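Local structure of endo alpha-1,4 polygalactosaminidase (6OJ1) at residues D63-D68 / L131-M136. The protein cleaves alpha-1,4-linked galactosamine polymers as a fungal endo-acting glycoside hydrolase and can disrupt microbial biofilms. Sequence-based numbering, arbitrary orientation.
Sequences DLFIND and LDRLDM
In this (beta/alpha)-barrel the turn leading out of strand 59-63 packs against helix 124-140 through Leu64 and Phe65, which meet Arg133 and Met136, one helical turn apart. Leu64 directs its isobutyl group at the helix: CD2 lies 3.6 Å from the backbone O of Arg133, and CD1 is 4.0 Å from CG of Met136. The Met136 chain runs extended, CG anti to the backbone N (chi1 171°) and SD anti to CA (chi2 -177°), which carries SD to a position oblique to the Phe65 ring, 4.6 Å from its centroid, a Met-aromatic contact. At the far rim of the same ring, CZ of Phe65 sits 3.5 Å from NE of Arg133. The ring presents its edge to one face of the guanidinium, the two planes standing 85° apart, so the pair is T-shaped and not stacked flat. The same NE forms a salt bridge with OD2 of Asp97, whose loop also touches the phenyl group. Within the turn, OD2 of Asp63 accepts from N of Phe65 (2.9 Å) and N of Ile66 (3.0 Å), while ND2 of Asn67 donates almost straight to O of Asp63 (2.9 Å). Lys140, farther along the helix, bonds to the carbonyl oxygens of Leu64 and Asn67, a polar tie beside the apolar one. An Asx turn at a barrel strand's C-terminal end begins a beta-alpha loop whose Leu64 and Phe65 pack on an outer helix of the GH114 TIM-barrel fold.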
loop_
_atom_site.group_PDB
_atom_site.type_symbol
_atom_site.label_atom_id
_atom_site.label_comp_id
_atom_site.label_asym_id
_atom_site.label_seq_id
_atom_site.Cartn_x
_atom_site.Cartn_y
_atom_site.Cartn_z
ATOM N N ASP A 63 -7.793 -5.984 0.248
ATOM C CA ASP A 63 -7.261 -6.620 -0.956
ATOM C C ASP A 63 -8.188 -6.448 -2.158
ATOM O O ASP A 63 -9.399 -6.673 -2.072
ATOM C CB ASP A 63 -7.004 -8.102 -0.688
ATOM C CG ASP A 63 -6.313 -8.779 -1.855
ATOM O OD1 ASP A 63 -5.059 -8.723 -1.920
ATOM O OD2 ASP A 63 -7.030 -9.321 -2.727
ATOM N N LEU A 64 -7.599 -6.053 -3.296
ATOM C CA LEU A 64 -8.356 -5.819 -4.522
ATOM C C LEU A 64 -9.075 -7.072 -5.011
ATOM O O LEU A 64 -10.217 -6.998 -5.481
ATOM C CB LEU A 64 -7.400 -5.312 -5.615
ATOM C CG LEU A 64 -7.981 -5.253 -7.029
ATOM C CD1 LEU A 64 -9.135 -4.274 -7.094
ATOM C CD2 LEU A 64 -6.860 -4.868 -7.993
ATOM N N PHE A 65 -8.404 -8.220 -4.972
ATOM C CA PHE A 65 -8.937 -9.394 -5.654
ATOM C C PHE A 65 -9.995 -10.102 -4.827
ATOM O O PHE A 65 -11.028 -10.510 -5.367
ATOM C CB PHE A 65 -7.817 -10.383 -5.969
ATOM C CG PHE A 65 -6.985 -10.011 -7.165
ATOM C CD1 PHE A 65 -7.413 -10.327 -8.452
ATOM C CD2 PHE A 65 -5.761 -9.392 -7.002
ATOM C CE1 PHE A 65 -6.640 -10.012 -9.559
ATOM C CE2 PHE A 65 -4.970 -9.069 -8.114
ATOM C CZ PHE A 65 -5.417 -9.375 -9.393
ATOM N N ILE A 66 -9.761 -10.263 -3.523
ATOM C CA ILE A 66 -10.595 -11.182 -2.750
ATOM C C ILE A 66 -11.810 -10.509 -2.141
ATOM O O ILE A 66 -12.634 -11.194 -1.519
ATOM C CB ILE A 66 -9.749 -11.893 -1.677
ATOM C CG1 ILE A 66 -9.266 -10.915 -0.616
ATOM C CG2 ILE A 66 -8.561 -12.579 -2.330
ATOM C CD1 ILE A 66 -8.255 -11.537 0.337
ATOM N N ASN A 67 -11.974 -9.202 -2.328
ATOM C CA ASN A 67 -13.154 -8.489 -1.853
ATOM C C ASN A 67 -14.077 -8.136 -3.009
ATOM O O ASN A 67 -13.620 -7.685 -4.059
ATOM C CB ASN A 67 -12.735 -7.227 -1.123
ATOM C CG ASN A 67 -12.153 -7.543 0.217
ATOM O OD1 ASN A 67 -12.892 -7.899 1.138
ATOM N ND2 ASN A 67 -10.834 -7.453 0.336
ATOM N N ASP A 68 -15.376 -8.328 -2.817
ATOM C CA ASP A 68 -16.304 -8.094 -3.911
ATOM C C ASP A 68 -16.882 -6.678 -3.871
ATOM O O ASP A 68 -16.720 -5.918 -2.907
ATOM C CB ASP A 68 -17.415 -9.154 -3.925
ATOM C CG ASP A 68 -18.270 -9.163 -2.660
ATOM O OD1 ASP A 68 -18.088 -8.306 -1.769
ATOM O OD2 ASP A 68 -19.143 -10.054 -2.565
ATOM N N LEU A 131 -2.534 -2.175 -15.627
ATOM C CA LEU A 131 -3.692 -1.436 -16.126
ATOM C C LEU A 131 -4.958 -2.267 -16.018
ATOM O O LEU A 131 -6.018 -1.741 -15.670
ATOM C CB LEU A 131 -3.484 -1.008 -17.578
ATOM C CG LEU A 131 -2.396 0.027 -17.840
ATOM C CD1 LEU A 131 -2.321 0.289 -19.326
ATOM C CD2 LEU A 131 -2.705 1.310 -17.074
ATOM N N ASP A 132 -4.872 -3.567 -16.330
ATOM C CA ASP A 132 -6.029 -4.451 -16.147
ATOM C C ASP A 132 -6.471 -4.488 -14.679
ATOM O O ASP A 132 -7.675 -4.509 -14.383
ATOM C CB ASP A 132 -5.706 -5.874 -16.614
ATOM C CG ASP A 132 -5.471 -5.993 -18.113
ATOM O OD1 ASP A 132 -5.704 -5.025 -18.865
ATOM O OD2 ASP A 132 -5.023 -7.086 -18.531
ATOM N N ARG A 133 -5.509 -4.519 -13.748
ATOM C CA ARG A 133 -5.852 -4.540 -12.329
ATOM C C ARG A 133 -6.465 -3.216 -11.897
ATOM O O ARG A 133 -7.398 -3.204 -11.086
ATOM C CB ARG A 133 -4.615 -4.872 -11.486
ATOM C CG ARG A 133 -4.193 -6.356 -11.600
ATOM C CD ARG A 133 -2.880 -6.652 -10.865
ATOM N NE ARG A 133 -2.540 -8.073 -10.933
ATOM C CZ ARG A 133 -1.561 -8.646 -10.236
ATOM N NH1 ARG A 133 -0.783 -7.922 -9.433
ATOM N NH2 ARG A 133 -1.350 -9.957 -10.353
ATOM N N LEU A 134 -5.969 -2.092 -12.443
ATOM C CA LEU A 134 -6.588 -0.797 -12.148
ATOM C C LEU A 134 -8.005 -0.714 -12.708
ATOM O O LEU A 134 -8.887 -0.110 -12.084
ATOM C CB LEU A 134 -5.731 0.348 -12.710
ATOM C CG LEU A 134 -4.382 0.525 -11.991
ATOM C CD1 LEU A 134 -3.531 1.579 -12.739
ATOM C CD2 LEU A 134 -4.532 0.910 -10.521
ATOM N N ASP A 135 -8.239 -1.292 -13.894
ATOM C CA ASP A 135 -9.596 -1.414 -14.414
ATOM C C ASP A 135 -10.486 -2.136 -13.416
ATOM O O ASP A 135 -11.609 -1.697 -13.134
ATOM C CB ASP A 135 -9.611 -2.182 -15.743
ATOM C CG ASP A 135 -9.108 -1.377 -16.923
ATOM O OD1 ASP A 135 -8.796 -0.172 -16.792
ATOM O OD2 ASP A 135 -9.024 -1.986 -18.015
ATOM N N MET A 136 -9.999 -3.254 -12.876
ATOM C CA MET A 136 -10.784 -3.995 -11.893
ATOM C C MET A 136 -11.073 -3.150 -10.657
ATOM O O MET A 136 -12.206 -3.127 -10.157
ATOM C CB MET A 136 -10.071 -5.287 -11.488
ATOM C CG MET A 136 -10.801 -5.952 -10.291
ATOM S SD MET A 136 -9.966 -7.446 -9.718
ATOM C CE MET A 136 -10.451 -8.542 -11.028
#